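Local coordinates for CBS domain protein/ACT domain protein (Thermotoga maritima, PDB 1VR9) that is of unknown function but joins a pair of CBS domains to an ACT domain, an architecture consistent with a regulatory, ligand-sensing role, at residues 36-39 / 40-43; 87-90 / 91-95; 95-98 / 99-102; 119-122 / 123-126. All coordinates share one frame; numbering follows the deposited sequence. Where two conformers were deposited one is given.

Interaction 1: 36-39 / 40-43; sequences LHRM and RQYQ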
ATOM      1  N   LEU A  36      -8.009 -11.392  -2.686  1.00 18.90           N
ATOM      2  CA  LEU A  36      -9.297 -10.872  -3.115  1.00 18.57           C
ATOM      3  C   LEU A  36     -10.182 -10.552  -1.905  1.00 18.19           C
ATOM      4  O   LEU A  36     -10.866  -9.529  -1.874  1.00 18.64           O
ATOM      5  CB  LEU A  36      -9.987 -11.855  -4.066  1.00 18.66           C
ATOM      6  CG  LEU A  36      -9.369 -11.950  -5.470  1.00 19.09           C
ATOM      7  CD1 LEU A  36     -10.073 -13.075  -6.236  1.00 18.76           C
ATOM      8  CD2 LEU A  36      -9.464 -10.635  -6.205  1.00 21.21           C
ATOM      9  N   HIS A  37     -10.161 -11.428  -0.909  1.00 17.58           N
ATOM     10  CA  HIS A  37     -10.975 -11.223   0.275  1.00 19.49           C
ATOM     11  C   HIS A  37     -10.551  -9.937   1.012  1.00 19.96           C
ATOM     12  O   HIS A  37     -11.388  -9.116   1.391  1.00 18.92           O
ATOM     13  CB  HIS A  37     -10.912 -12.444   1.180  1.00 17.73           C
ATOM     14  CG  HIS A  37     -11.556 -12.232   2.520  1.00 18.47           C
ATOM     15  ND1 HIS A  37     -12.922 -12.168   2.688  1.00 20.15           N
ATOM     16  CD2 HIS A  37     -11.018 -12.037   3.746  1.00 19.32           C
ATOM     17  CE1 HIS A  37     -13.198 -11.944   3.963  1.00 21.10           C
ATOM     18  NE2 HIS A  37     -12.058 -11.883   4.629  1.00 20.90           N
ATOM     19  N   ARG A  38      -9.260  -9.761   1.225  1.00 21.53           N
ATOM     20  CA  ARG A  38      -8.761  -8.546   1.900  1.00 23.47           C
ATOM     21  C   ARG A  38      -9.214  -7.284   1.178  1.00 24.71           C
ATOM     22  O   ARG A  38      -9.667  -6.329   1.818  1.00 25.22           O
ATOM     23  CB  ARG A  38      -7.230  -8.537   2.009  1.00 25.39           C
ATOM     24  CG  ARG A  38      -6.724  -9.394   3.049  1.00 29.13           C
ATOM     25  CD  ARG A  38      -6.839  -8.758   4.445  1.00 32.93           C
ATOM     26  NE  ARG A  38      -7.253  -9.771   5.400  1.00 37.80           N
ATOM     27  CZ  ARG A  38      -8.365  -9.763   6.137  1.00 36.25           C
ATOM     28  NH1 ARG A  38      -9.283  -8.773   6.111  1.00 35.32           N
ATOM     29  NH2 ARG A  38      -8.555 -10.794   6.935  1.00 38.40           N
HETATM   30  N   MSE A  39      -9.120  -7.285  -0.150  1.00 23.80           N
HETATM   31  CA  MSE A  39      -9.518  -6.116  -0.947  1.00 26.20           C
HETATM   32  C   MSE A  39     -11.018  -5.902  -0.788  1.00 24.79           C
HETATM   33  O   MSE A  39     -11.450  -4.767  -0.683  1.00 25.63           O
HETATM   34  CB  MSE A  39      -9.179  -6.232  -2.430  1.00 26.71           C
HETATM   35  CG  MSE A  39      -7.969  -6.971  -2.800  0.50 28.38           C
HETATM   36 SE   MSE A  39      -7.595  -6.933  -4.729  0.50 30.89          SE
HETATM   37  CE  MSE A  39      -5.983  -5.980  -4.567  0.50 30.61           C
ATOM     38  N   ARG A  40     -11.822  -6.971  -0.763  1.00 24.27           N
ATOM     39  CA  ARG A  40     -13.270  -6.804  -0.519  1.00 24.20           C
ATOM     40  C   ARG A  40     -13.552  -6.195   0.859  1.00 23.56           C
ATOM     41  O   ARG A  40     -14.492  -5.398   1.014  1.00 22.85           O
ATOM     42  CB  ARG A  40     -14.036  -8.123  -0.602  1.00 24.55           C
ATOM     43  CG  ARG A  40     -14.339  -8.631  -2.004  1.00 24.47           C
ATOM     44  CD  ARG A  40     -15.410  -9.733  -1.943  1.00 25.14           C
ATOM     45  NE  ARG A  40     -15.020 -10.875  -1.119  1.00 25.99           N
ATOM     46  CZ  ARG A  40     -14.197 -11.850  -1.513  1.00 27.43           C
ATOM     47  NH1 ARG A  40     -13.666 -11.852  -2.731  1.00 26.66           N
ATOM     48  NH2 ARG A  40     -13.915 -12.836  -0.680  1.00 29.75           N
ATOM     49  N   GLN A  41     -12.750  -6.543   1.855  1.00 23.84           N
ATOM     50  CA  GLN A  41     -13.014  -6.057   3.229  1.00 24.00           C
ATOM     51  C   GLN A  41     -12.759  -4.557   3.303  1.00 24.18           C
ATOM     52  O   GLN A  41     -13.386  -3.852   4.085  1.00 23.44           O
ATOM     53  CB  GLN A  41     -12.148  -6.829   4.267  1.00 24.49           C
ATOM     54  CG  GLN A  41     -12.507  -8.303   4.344  1.00 27.13           C
ATOM     55  CD  GLN A  41     -13.945  -8.553   4.816  1.00 29.73           C
ATOM     56  OE1 GLN A  41     -14.262  -8.338   5.971  1.00 33.25           O
ATOM     57  NE2 GLN A  41     -14.813  -9.018   3.915  1.00 35.76           N
ATOM     58  N   TYR A  42     -11.838  -4.070   2.465  1.00 25.12           N
ATOM     59  CA  TYR A  42     -11.505  -2.653   2.401  1.00 25.72           C
ATOM     60  C   TYR A  42     -12.165  -1.954   1.219  1.00 26.67           C
ATOM     61  O   TYR A  42     -11.911  -0.767   0.988  1.00 27.80           O
ATOM     62  CB  TYR A  42      -9.985  -2.460   2.373  1.00 27.06           C
ATOM     63  CG  TYR A  42      -9.373  -2.618   3.733  1.00 25.93           C
ATOM     64  CD1 TYR A  42      -9.310  -1.533   4.594  1.00 29.09           C
ATOM     65  CD2 TYR A  42      -8.919  -3.851   4.183  1.00 27.10           C
ATOM     66  CE1 TYR A  42      -8.799  -1.658   5.856  1.00 29.42           C
ATOM     67  CE2 TYR A  42      -8.389  -3.995   5.474  1.00 27.99           C
ATOM     68  CZ  TYR A  42      -8.317  -2.870   6.292  1.00 27.40           C
ATOM     69  OH  TYR A  42      -7.795  -2.935   7.561  1.00 29.20           O
ATOM     70  N   GLN A  43     -13.025  -2.680   0.502  1.00 26.30           N
ATOM     71  CA  GLN A  43     -13.791  -2.158  -0.622  1.00 26.86           C
ATOM     72  C   GLN A  43     -12.872  -1.423  -1.585  1.00 26.26           C
ATOM     73  O   GLN A  43     -13.118  -0.253  -1.949  1.00 26.47           O
ATOM     74  CB  GLN A  43     -14.913  -1.243  -0.127  1.00 27.00           C
ATOM     75  CG  GLN A  43     -15.818  -1.909   0.913  1.00 27.91           C
ATOM     76  CD  GLN A  43     -17.057  -1.124   1.229  1.00 30.21           C
ATOM     77  OE1 GLN A  43     -17.231  -0.656   2.358  1.00 36.77           O
ATOM     78  NE2 GLN A  43     -17.942  -0.972   0.241  1.00 32.97           N
TER
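Q41 sets its CG over a face of the H37 imidazole, one turn back in the same helix, while its amide passes beyond the rim; the fit is clearest going outward from Q41 CB. CB rests on the backbone, 3.5 Å from R38 O. The next atom, Q41 CG, makes a CH-pi contact, 3.9 Å from the ring centroid, while R38 NH1 lies 3.7 Å from this same CG. A bend at chi2 (-63°) carries the amide out past the CE1 corner of the ring: Q41 CD stands 3.6 Å from H37 CE1, and the tip atom Q41 NE2 closes to 3.3 Å from that CE1. Ring and amide planes differ by just 17°, so the two flat groups lie almost parallel. The imidazole is there to meet them because H37 CG stands anti to the backbone N (chi1 171°). R40 reaches H37 differently, its NH2 at the ring edge and in its plane, 3.6 Å from H37 ND1. An alanine here would probably leave Q41 CG without the face it rests on and its amide freer to turn. Q43, with positive phi, then ends the helix as the C-prime residue of a Schellman motif. Helix 32-41 links strands 25-27 and 46-50 in a beta-alpha-beta unit; L36 packs on L65 and L70, and Y42 touches P24 while its OH bonds D22.

Interaction 2: 87-90 / 91-95; sequences EEDN and ITHAL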
ATOM      1  N   GLU A  87       8.891   6.800   6.988  1.00 25.68           N
ATOM      2  CA  GLU A  87       8.200   7.414   8.131  1.00 26.17           C
ATOM      3  C   GLU A  87       8.551   8.884   8.353  1.00 26.07           C
ATOM      4  O   GLU A  87       7.699   9.686   8.746  1.00 25.14           O
ATOM      5  CB  GLU A  87       8.563   6.689   9.419  1.00 26.88           C
ATOM      6  CG  GLU A  87       7.936   5.323   9.591  1.00 28.51           C
ATOM      7  CD  GLU A  87       8.181   4.766  10.989  1.00 28.28           C
ATOM      8  OE1 GLU A  87       9.358   4.595  11.398  1.00 31.36           O
ATOM      9  OE2 GLU A  87       7.185   4.492  11.687  1.00 32.52           O
ATOM     10  N   GLU A  88       9.822   9.219   8.166  1.00 26.14           N
ATOM     11  CA  GLU A  88      10.317  10.556   8.512  1.00 26.82           C
ATOM     12  C   GLU A  88      10.295  11.554   7.341  1.00 27.32           C
ATOM     13  O   GLU A  88      10.794  12.686   7.462  1.00 26.63           O
ATOM     14  CB  GLU A  88      11.723  10.430   9.087  1.00 27.39           C
ATOM     15  CG  GLU A  88      11.788   9.600  10.370  1.00 28.72           C
ATOM     16  CD  GLU A  88      11.162  10.297  11.571  1.00 32.31           C
ATOM     17  OE1 GLU A  88      10.966  11.532  11.531  1.00 33.29           O
ATOM     18  OE2 GLU A  88      10.861   9.602  12.564  1.00 35.16           O
ATOM     19  N   ASP A  89       9.732  11.140   6.212  1.00 27.43           N
ATOM     20  CA  ASP A  89       9.528  12.056   5.085  1.00 27.74           C
ATOM     21  C   ASP A  89       8.445  13.096   5.388  1.00 28.59           C
ATOM     22  O   ASP A  89       7.614  12.941   6.294  1.00 27.91           O
ATOM     23  CB  ASP A  89       9.144  11.304   3.798  1.00 27.96           C
ATOM     24  CG  ASP A  89      10.291  10.487   3.225  1.00 29.71           C
ATOM     25  OD1 ASP A  89      11.465  10.742   3.601  1.00 30.61           O
ATOM     26  OD2 ASP A  89      10.012   9.578   2.407  1.00 28.86           O
ATOM     27  N   ASN A  90       8.474  14.157   4.599  1.00 29.35           N
ATOM     28  CA  ASN A  90       7.440  15.173   4.640  1.00 30.77           C
ATOM     29  C   ASN A  90       6.247  14.697   3.841  1.00 31.31           C
ATOM     30  O   ASN A  90       6.398  14.056   2.791  1.00 31.52           O
ATOM     31  CB  ASN A  90       7.967  16.480   4.052  1.00 30.72           C
ATOM     32  CG  ASN A  90       9.102  17.065   4.856  1.00 32.47           C
ATOM     33  OD1 ASN A  90       9.027  17.164   6.084  1.00 34.56           O
ATOM     34  ND2 ASN A  90      10.171  17.466   4.164  1.00 34.31           N
ATOM     35  N   ILE A  91       5.048  15.024   4.316  1.00 32.02           N
ATOM     36  CA  ILE A  91       3.838  14.632   3.608  1.00 32.49           C
ATOM     37  C   ILE A  91       3.825  15.208   2.175  1.00 32.37           C
ATOM     38  O   ILE A  91       3.313  14.580   1.256  1.00 33.24           O
ATOM     39  CB  ILE A  91       2.560  14.992   4.442  1.00 32.75           C
ATOM     40  CG1 ILE A  91       1.348  14.191   3.967  1.00 32.82           C
ATOM     41  CG2 ILE A  91       2.317  16.492   4.420  1.00 32.96           C
ATOM     42  CD1 ILE A  91       1.470  12.683   4.121  1.00 33.25           C
ATOM     43  N   THR A  92       4.448  16.373   1.973  1.00 32.32           N
ATOM     44  CA  THR A  92       4.673  16.924   0.635  1.00 31.63           C
ATOM     45  C   THR A  92       5.428  15.976  -0.314  1.00 31.18           C
ATOM     46  O   THR A  92       5.226  16.023  -1.522  1.00 31.58           O
ATOM     47  CB  THR A  92       5.410  18.291   0.686  1.00 31.94           C
ATOM     48  OG1 THR A  92       6.623  18.161   1.437  1.00 33.07           O
ATOM     49  CG2 THR A  92       4.533  19.345   1.333  1.00 32.00           C
ATOM     50  N   HIS A  93       6.298  15.120   0.225  1.00 29.93           N
ATOM     51  CA  HIS A  93       6.986  14.112  -0.581  1.00 29.11           C
ATOM     52  C   HIS A  93       6.042  13.021  -1.123  1.00 28.34           C
ATOM     53  O   HIS A  93       6.212  12.547  -2.248  1.00 28.10           O
ATOM     54  CB  HIS A  93       8.094  13.439   0.224  1.00 29.32           C
ATOM     55  CG  HIS A  93       8.868  12.432  -0.563  1.00 30.05           C
ATOM     56  ND1 HIS A  93       9.480  12.736  -1.760  1.00 32.42           N
ATOM     57  CD2 HIS A  93       9.115  11.122  -0.335  1.00 31.22           C
ATOM     58  CE1 HIS A  93      10.077  11.658  -2.232  1.00 30.76           C
ATOM     59  NE2 HIS A  93       9.873  10.665  -1.385  1.00 31.96           N
ATOM     60  N   ALA A  94       5.044  12.647  -0.326  1.00 26.71           N
ATOM     61  CA  ALA A  94       4.005  11.716  -0.758  1.00 26.03           C
ATOM     62  C   ALA A  94       3.286  12.211  -2.027  1.00 24.82           C
ATOM     63  O   ALA A  94       2.801  11.407  -2.820  1.00 23.85           O
ATOM     64  CB  ALA A  94       2.994  11.495   0.363  1.00 26.23           C
ATOM     65  N   LEU A  95       3.207  13.522  -2.208  1.00 24.32           N
ATOM     66  CA  LEU A  95       2.584  14.093  -3.405  1.00 24.53           C
ATOM     67  C   LEU A  95       3.292  13.573  -4.646  1.00 23.65           C
ATOM     68  O   LEU A  95       2.650  13.186  -5.636  1.00 24.35           O
ATOM     69  CB  LEU A  95       2.605  15.636  -3.384  1.00 24.66           C
ATOM     70  CG  LEU A  95       2.000  16.416  -4.555  1.00 24.82           C
ATOM     71  CD1 LEU A  95       0.639  15.899  -4.923  1.00 23.37           C
ATOM     72  CD2 LEU A  95       1.909  17.905  -4.220  1.00 23.69           C
TER
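N90 and H93 meet where the loop after strand 85-86 runs into helix 91-100, the helix of a CBS-domain beta-alpha-beta unit. Backbone hydrogen bonding comes first: H93 N donates to N90 O over 2.8 Å, a short bond but a bent one, 140° at the hydrogen. The donor stands well above the carbonyl plane, as is understandable in a turn that closes over three residues. The side-chain contacts are of a different kind. D89 and H93 approach obliquely, carboxylate and ring planes 83° apart, and the nearest pair, D89 OD2 with H93 CD2 at 3.3 Å, is an oxygen against a ring carbon. The torsion at H93, CG anti to the backbone N (chi1 -178°), swings the ring back over the incoming loop. D89 OD2 has its hydrogen bond from H86 N, which fixes the carboxylate from the strand side, and N90 OD1 is bonded by K14 NZ. Apolar packing goes to the other side of the helix: I91 is buried against W18, F124 and A127, and A94 against L106 and F124, pressing this part of the helix onto strand 105-109 and helix 121-130. T92 OG1, placed between its own backbone N and carbonyl carbon, lies 3.4 Å from N90 CB.

Interaction 3: 95-98 / 99-102; sequences LLLF and LEHQ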
ATOM      1  N   LEU A  95       3.207  13.522  -2.208  1.00 24.32           N
ATOM      2  CA  LEU A  95       2.584  14.093  -3.405  1.00 24.53           C
ATOM      3  C   LEU A  95       3.292  13.573  -4.646  1.00 23.65           C
ATOM      4  O   LEU A  95       2.650  13.186  -5.636  1.00 24.35           O
ATOM      5  CB  LEU A  95       2.605  15.636  -3.384  1.00 24.66           C
ATOM      6  CG  LEU A  95       2.000  16.416  -4.555  1.00 24.82           C
ATOM      7  CD1 LEU A  95       0.639  15.899  -4.923  1.00 23.37           C
ATOM      8  CD2 LEU A  95       1.909  17.905  -4.220  1.00 23.69           C
ATOM      9  N   LEU A  96       4.622  13.518  -4.599  1.00 24.04           N
ATOM     10  CA  LEU A  96       5.376  13.017  -5.734  1.00 23.85           C
ATOM     11  C   LEU A  96       5.089  11.539  -6.055  1.00 23.32           C
ATOM     12  O   LEU A  96       5.122  11.144  -7.222  1.00 23.74           O
ATOM     13  CB  LEU A  96       6.882  13.229  -5.497  1.00 24.11           C
ATOM     14  CG  LEU A  96       7.839  12.797  -6.611  1.00 25.83           C
ATOM     15  CD1 LEU A  96       7.922  13.887  -7.649  1.00 29.38           C
ATOM     16  CD2 LEU A  96       9.220  12.441  -6.047  1.00 26.75           C
ATOM     17  N   LEU A  97       4.899  10.711  -5.031  1.00 22.57           N
ATOM     18  CA  LEU A  97       4.577   9.291  -5.241  1.00 22.87           C
ATOM     19  C   LEU A  97       3.155   9.125  -5.790  1.00 22.90           C
ATOM     20  O   LEU A  97       2.942   8.313  -6.690  1.00 23.93           O
ATOM     21  CB  LEU A  97       4.716   8.466  -3.968  1.00 22.60           C
ATOM     22  CG  LEU A  97       6.116   8.041  -3.516  1.00 22.67           C
ATOM     23  CD1 LEU A  97       6.690   7.003  -4.464  1.00 21.55           C
ATOM     24  CD2 LEU A  97       7.046   9.209  -3.419  1.00 23.18           C
ATOM     25  N   PHE A  98       2.186   9.857  -5.238  1.00 23.07           N
ATOM     26  CA  PHE A  98       0.808   9.781  -5.752  1.00 23.02           C
ATOM     27  C   PHE A  98       0.701  10.301  -7.195  1.00 23.76           C
ATOM     28  O   PHE A  98      -0.121   9.817  -7.970  1.00 24.04           O
ATOM     29  CB  PHE A  98      -0.222  10.471  -4.834  1.00 23.25           C
ATOM     30  CG  PHE A  98      -0.540   9.704  -3.551  1.00 22.00           C
ATOM     31  CD1 PHE A  98      -1.116   8.437  -3.595  1.00 23.33           C
ATOM     32  CD2 PHE A  98      -0.359  10.302  -2.300  1.00 23.54           C
ATOM     33  CE1 PHE A  98      -1.464   7.765  -2.436  1.00 23.52           C
ATOM     34  CE2 PHE A  98      -0.683   9.638  -1.144  1.00 24.09           C
ATOM     35  CZ  PHE A  98      -1.225   8.359  -1.193  1.00 23.93           C
ATOM     36  N   LEU A  99       1.538  11.253  -7.563  1.00 23.07           N
ATOM     37  CA  LEU A  99       1.611  11.713  -8.955  1.00 23.86           C
ATOM     38  C   LEU A  99       2.085  10.593  -9.876  1.00 24.44           C
ATOM     39  O   LEU A  99       1.603  10.461 -11.007  1.00 25.60           O
ATOM     40  CB  LEU A  99       2.530  12.917  -9.074  1.00 23.60           C
ATOM     41  CG  LEU A  99       2.735  13.415 -10.510  1.00 24.05           C
ATOM     42  CD1 LEU A  99       1.453  14.012 -11.044  1.00 24.70           C
ATOM     43  CD2 LEU A  99       3.869  14.423 -10.549  1.00 26.03           C
ATOM     44  N   GLU A 100       3.043   9.794  -9.401  1.00 24.98           N
ATOM     45  CA  GLU A 100       3.509   8.620 -10.136  1.00 26.02           C
ATOM     46  C   GLU A 100       2.442   7.527 -10.260  1.00 25.37           C
ATOM     47  O   GLU A 100       2.215   7.009 -11.369  1.00 25.44           O
ATOM     48  CB  GLU A 100       4.779   8.040  -9.492  1.00 27.09           C
ATOM     49  CG  GLU A 100       6.035   8.899  -9.707  1.00 29.01           C
ATOM     50  CD  GLU A 100       7.260   8.380  -8.974  1.00 31.12           C
ATOM     51  OE1 GLU A 100       7.327   7.170  -8.665  1.00 37.55           O
ATOM     52  OE2 GLU A 100       8.178   9.188  -8.700  1.00 38.35           O
ATOM     53  N   HIS A 101       1.767   7.210  -9.140  1.00 24.87           N
ATOM     54  CA  HIS A 101       0.726   6.180  -9.095  1.00 25.39           C
ATOM     55  C   HIS A 101      -0.407   6.548  -8.131  1.00 24.38           C
ATOM     56  O   HIS A 101      -0.184   6.678  -6.910  1.00 24.15           O
ATOM     57  CB  HIS A 101       1.350   4.859  -8.646  1.00 25.85           C
ATOM     58  CG  HIS A 101       2.512   4.418  -9.484  1.00 26.67           C
ATOM     59  ND1 HIS A 101       2.364   3.897 -10.750  1.00 28.18           N
ATOM     60  CD2 HIS A 101       3.837   4.397  -9.219  1.00 28.04           C
ATOM     61  CE1 HIS A 101       3.554   3.592 -11.238  1.00 28.48           C
ATOM     62  NE2 HIS A 101       4.467   3.877 -10.328  1.00 29.16           N
ATOM     63  N   GLN A 102      -1.633   6.687  -8.647  1.00 24.56           N
ATOM     64  CA  GLN A 102      -2.766   7.116  -7.792  1.00 24.68           C
ATOM     65  C   GLN A 102      -3.451   5.939  -7.071  1.00 24.84           C
ATOM     66  O   GLN A 102      -4.663   5.691  -7.213  1.00 25.71           O
ATOM     67  CB  GLN A 102      -3.788   7.924  -8.592  1.00 24.70           C
ATOM     68  CG  GLN A 102      -3.250   9.244  -9.155  1.00 22.23           C
ATOM     69  CD  GLN A 102      -2.608   9.109 -10.513  1.00 24.14           C
ATOM     70  OE1 GLN A 102      -3.240   8.693 -11.486  1.00 25.20           O
ATOM     71  NE2 GLN A 102      -1.337   9.501 -10.601  1.00 23.99           N
TER
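F98 O takes a hydrogen bond from Q102 NE2, 2.9 Å long and fairly straight at 158°, at the end of helix 91-100 in the beta-alpha-beta unit that runs on to strand 105-109. The donor lies in the carbonyl plane, and the oxygen lies close to the plane of the Q102 amide, so both flat groups are well turned for it. A bend at chi2 (88°) folds the glutamine back over the last turn, where its side-chain amide serves a carbonyl that another turn of helix would have met with a backbone N-H. One residue earlier the backbone still does the work: H101 N donates to L97 O over 2.9 Å, although H101 itself has left helical geometry. On the outer flank E100 lies back along the preceding turn. Its CB is 3.4 Å from L97 O, its CG 3.5 Å from L96 O, and its extended chain brings OE2 alongside L96 CG at 4.2 Å, a loose touch. The inner flank belongs to the buried pair L97 and F98. Both pack on L106, F98 also reaches L121, and its ring meets that of F124 with planes about 45° apart. As the chain turns off toward the next strand, H101 O swings back beside F98, lying 3.9 Å from ring atom CD1 and making a C-H...O contact of 3.5 Å with F98 CA.

Interaction 4: 119-122 / 123-126; sequences VSLH and DFLE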
ATOM      1  N   VAL A 119      -0.198   5.440   4.142  1.00 22.41           N
ATOM      2  CA  VAL A 119      -0.938   6.711   4.045  1.00 22.41           C
ATOM      3  C   VAL A 119      -2.039   6.500   3.011  1.00 22.60           C
ATOM      4  O   VAL A 119      -1.755   6.217   1.830  1.00 21.47           O
ATOM      5  CB  VAL A 119      -0.035   7.896   3.626  1.00 22.18           C
ATOM      6  CG1 VAL A 119      -0.868   9.203   3.473  1.00 23.39           C
ATOM      7  CG2 VAL A 119       1.051   8.117   4.630  1.00 23.76           C
ATOM      8  N   SER A 120      -3.286   6.616   3.435  1.00 22.62           N
ATOM      9  CA  SER A 120      -4.391   6.553   2.460  1.00 22.95           C
ATOM     10  C   SER A 120      -4.402   7.796   1.584  1.00 22.38           C
ATOM     11  O   SER A 120      -4.077   8.896   2.049  1.00 22.46           O
ATOM     12  CB  SER A 120      -5.742   6.350   3.147  1.00 23.36           C
ATOM     13  OG  SER A 120      -6.225   7.512   3.810  1.00 22.91           O
ATOM     14  N   LEU A 121      -4.756   7.641   0.308  1.00 22.67           N
ATOM     15  CA  LEU A 121      -4.942   8.813  -0.550  1.00 23.70           C
ATOM     16  C   LEU A 121      -5.933   9.797   0.092  1.00 23.22           C
ATOM     17  O   LEU A 121      -5.720  11.003   0.075  1.00 23.24           O
ATOM     18  CB  LEU A 121      -5.407   8.395  -1.949  1.00 25.59           C
ATOM     19  CG  LEU A 121      -5.601   9.510  -2.994  1.00 24.60           C
ATOM     20  CD1 LEU A 121      -4.364  10.376  -3.148  1.00 27.88           C
ATOM     21  CD2 LEU A 121      -5.990   8.927  -4.355  1.00 25.58           C
ATOM     22  N   HIS A 122      -7.002   9.281   0.688  1.00 22.91           N
ATOM     23  CA  HIS A 122      -7.976  10.144   1.354  1.00 22.94           C
ATOM     24  C   HIS A 122      -7.291  10.994   2.409  1.00 22.11           C
ATOM     25  O   HIS A 122      -7.451  12.209   2.439  1.00 20.91           O
ATOM     26  CB  HIS A 122      -9.075   9.293   1.991  1.00 23.15           C
ATOM     27  CG  HIS A 122     -10.012  10.060   2.862  1.00 25.13           C
ATOM     28  ND1 HIS A 122      -9.804  10.212   4.216  1.00 26.31           N
ATOM     29  CD2 HIS A 122     -11.160  10.716   2.581  1.00 26.04           C
ATOM     30  CE1 HIS A 122     -10.790  10.928   4.732  1.00 25.38           C
ATOM     31  NE2 HIS A 122     -11.633  11.243   3.763  1.00 25.99           N
ATOM     32  N   ASP A 123      -6.523  10.347   3.291  1.00 21.73           N
ATOM     33  CA  ASP A 123      -5.863  11.073   4.392  1.00 22.37           C
ATOM     34  C   ASP A 123      -4.805  12.055   3.880  1.00 22.25           C
ATOM     35  O   ASP A 123      -4.650  13.150   4.425  1.00 22.53           O
ATOM     36  CB  ASP A 123      -5.271  10.087   5.406  1.00 22.64           C
ATOM     37  CG  ASP A 123      -6.345   9.383   6.229  1.00 24.92           C
ATOM     38  OD1 ASP A 123      -7.542   9.732   6.101  1.00 23.88           O
ATOM     39  OD2 ASP A 123      -5.996   8.483   7.027  1.00 26.15           O
ATOM     40  N   PHE A 124      -4.104  11.689   2.819  1.00 22.54           N
ATOM     41  CA  PHE A 124      -3.226  12.641   2.148  1.00 22.40           C
ATOM     42  C   PHE A 124      -3.956  13.894   1.673  1.00 21.93           C
ATOM     43  O   PHE A 124      -3.462  15.005   1.846  1.00 21.39           O
ATOM     44  CB  PHE A 124      -2.517  11.978   0.974  1.00 23.10           C
ATOM     45  CG  PHE A 124      -1.746  12.926   0.109  1.00 23.01           C
ATOM     46  CD1 PHE A 124      -0.504  13.409   0.508  1.00 24.31           C
ATOM     47  CD2 PHE A 124      -2.235  13.293  -1.131  1.00 25.29           C
ATOM     48  CE1 PHE A 124       0.212  14.264  -0.300  1.00 26.87           C
ATOM     49  CE2 PHE A 124      -1.524  14.166  -1.943  1.00 27.18           C
ATOM     50  CZ  PHE A 124      -0.303  14.652  -1.516  1.00 25.76           C
ATOM     51  N   LEU A 125      -5.123  13.737   1.053  1.00 21.89           N
ATOM     52  CA  LEU A 125      -5.893  14.892   0.628  1.00 22.10           C
ATOM     53  C   LEU A 125      -6.347  15.743   1.811  1.00 22.46           C
ATOM     54  O   LEU A 125      -6.368  16.957   1.715  1.00 22.14           O
ATOM     55  CB  LEU A 125      -7.079  14.467  -0.236  1.00 22.12           C
ATOM     56  CG  LEU A 125      -6.629  13.825  -1.558  1.00 20.70           C
ATOM     57  CD1 LEU A 125      -7.870  13.331  -2.322  1.00 22.18           C
ATOM     58  CD2 LEU A 125      -5.817  14.790  -2.445  1.00 24.85           C
ATOM     59  N   GLU A 126      -6.715  15.090   2.911  1.00 22.80           N
ATOM     60  CA  GLU A 126      -7.080  15.784   4.145  1.00 23.45           C
ATOM     61  C   GLU A 126      -5.905  16.608   4.671  1.00 23.01           C
ATOM     62  O   GLU A 126      -6.117  17.721   5.210  1.00 22.84           O
ATOM     63  CB  GLU A 126      -7.558  14.758   5.180  1.00 23.11           C
ATOM     64  CG  GLU A 126      -8.178  15.332   6.450  1.00 25.08           C
ATOM     65  CD  GLU A 126      -8.897  14.253   7.252  1.00 26.78           C
ATOM     66  OE1 GLU A 126      -8.596  13.054   7.034  1.00 33.63           O
ATOM     67  OE2 GLU A 126      -9.747  14.601   8.092  1.00 33.70           O
TER
HETATM   68  O   HOH W   1      -3.641   7.196   6.206  1.00 14.95           O
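S120 caps helix 121-130 at its N-terminus: its OG, held between its own backbone N and carbonyl carbon (chi1 74°), accepts from D123 N at 2.9 Å. In a capping box the D123 carboxylate would return the favour directly to S120 N; here a water completes that leg, accepting from S120 N and donating to D123 OD2 over 2.8 Å. The other carboxylate oxygen is used as well. H122 ND1 donates to D123 OD1 over 3.0 Å, with the oxygen in the plane of the imidazole and approached on its anti side, 26° out of the carboxylate plane. With an alanine in place of D123, the water would probably lose its acceptor and the H122 ring would be likely to turn without its hydrogen-bond mate. The tightly held part is this cap together with buried V119 and F124: F124 N donates to S120 O over 2.9 Å, V119 CG1 lies 4.1 Å from F124 CB, and F124 continues into helix 91-100. L121 sits at the margin, its CD1 touching F124 CD2. Across the helix the fit is looser and solvent takes over: H122, L125 and E126 are exposed. Although E126 N donates to H122 O, the side chains of these two approach obliquely, ring and carboxylate planes 73° apart, without bonding. A histidine carrying charge might feel this second carboxylate, yet E126 OE1 stops 3.8 Å from H122 CE1.

Interactions 2, 3 and 4 belong to one CBS domain and meet around F124. Interactions 2 and 3 are consecutive pieces of helix 91-100, sharing L95; interaction 4 opens the helix packed against it. L95 CA is 3.5 Å from F124 CZ, I91 O is 3.5 Å from F124 CE1, and F98 CE2 is 3.7 Å from F124 CB. Interaction 1 stands apart in the other CBS domain, its centre 19 Å from that of interaction 4 and 27 Å from that of interaction 2, with nearest atoms about 9 Å and 17 Å away. Interactions 1 and 3 end crossover helices, 2 lies at the start of one, and 4 caps helix 121-130, after the last strand of its sheet.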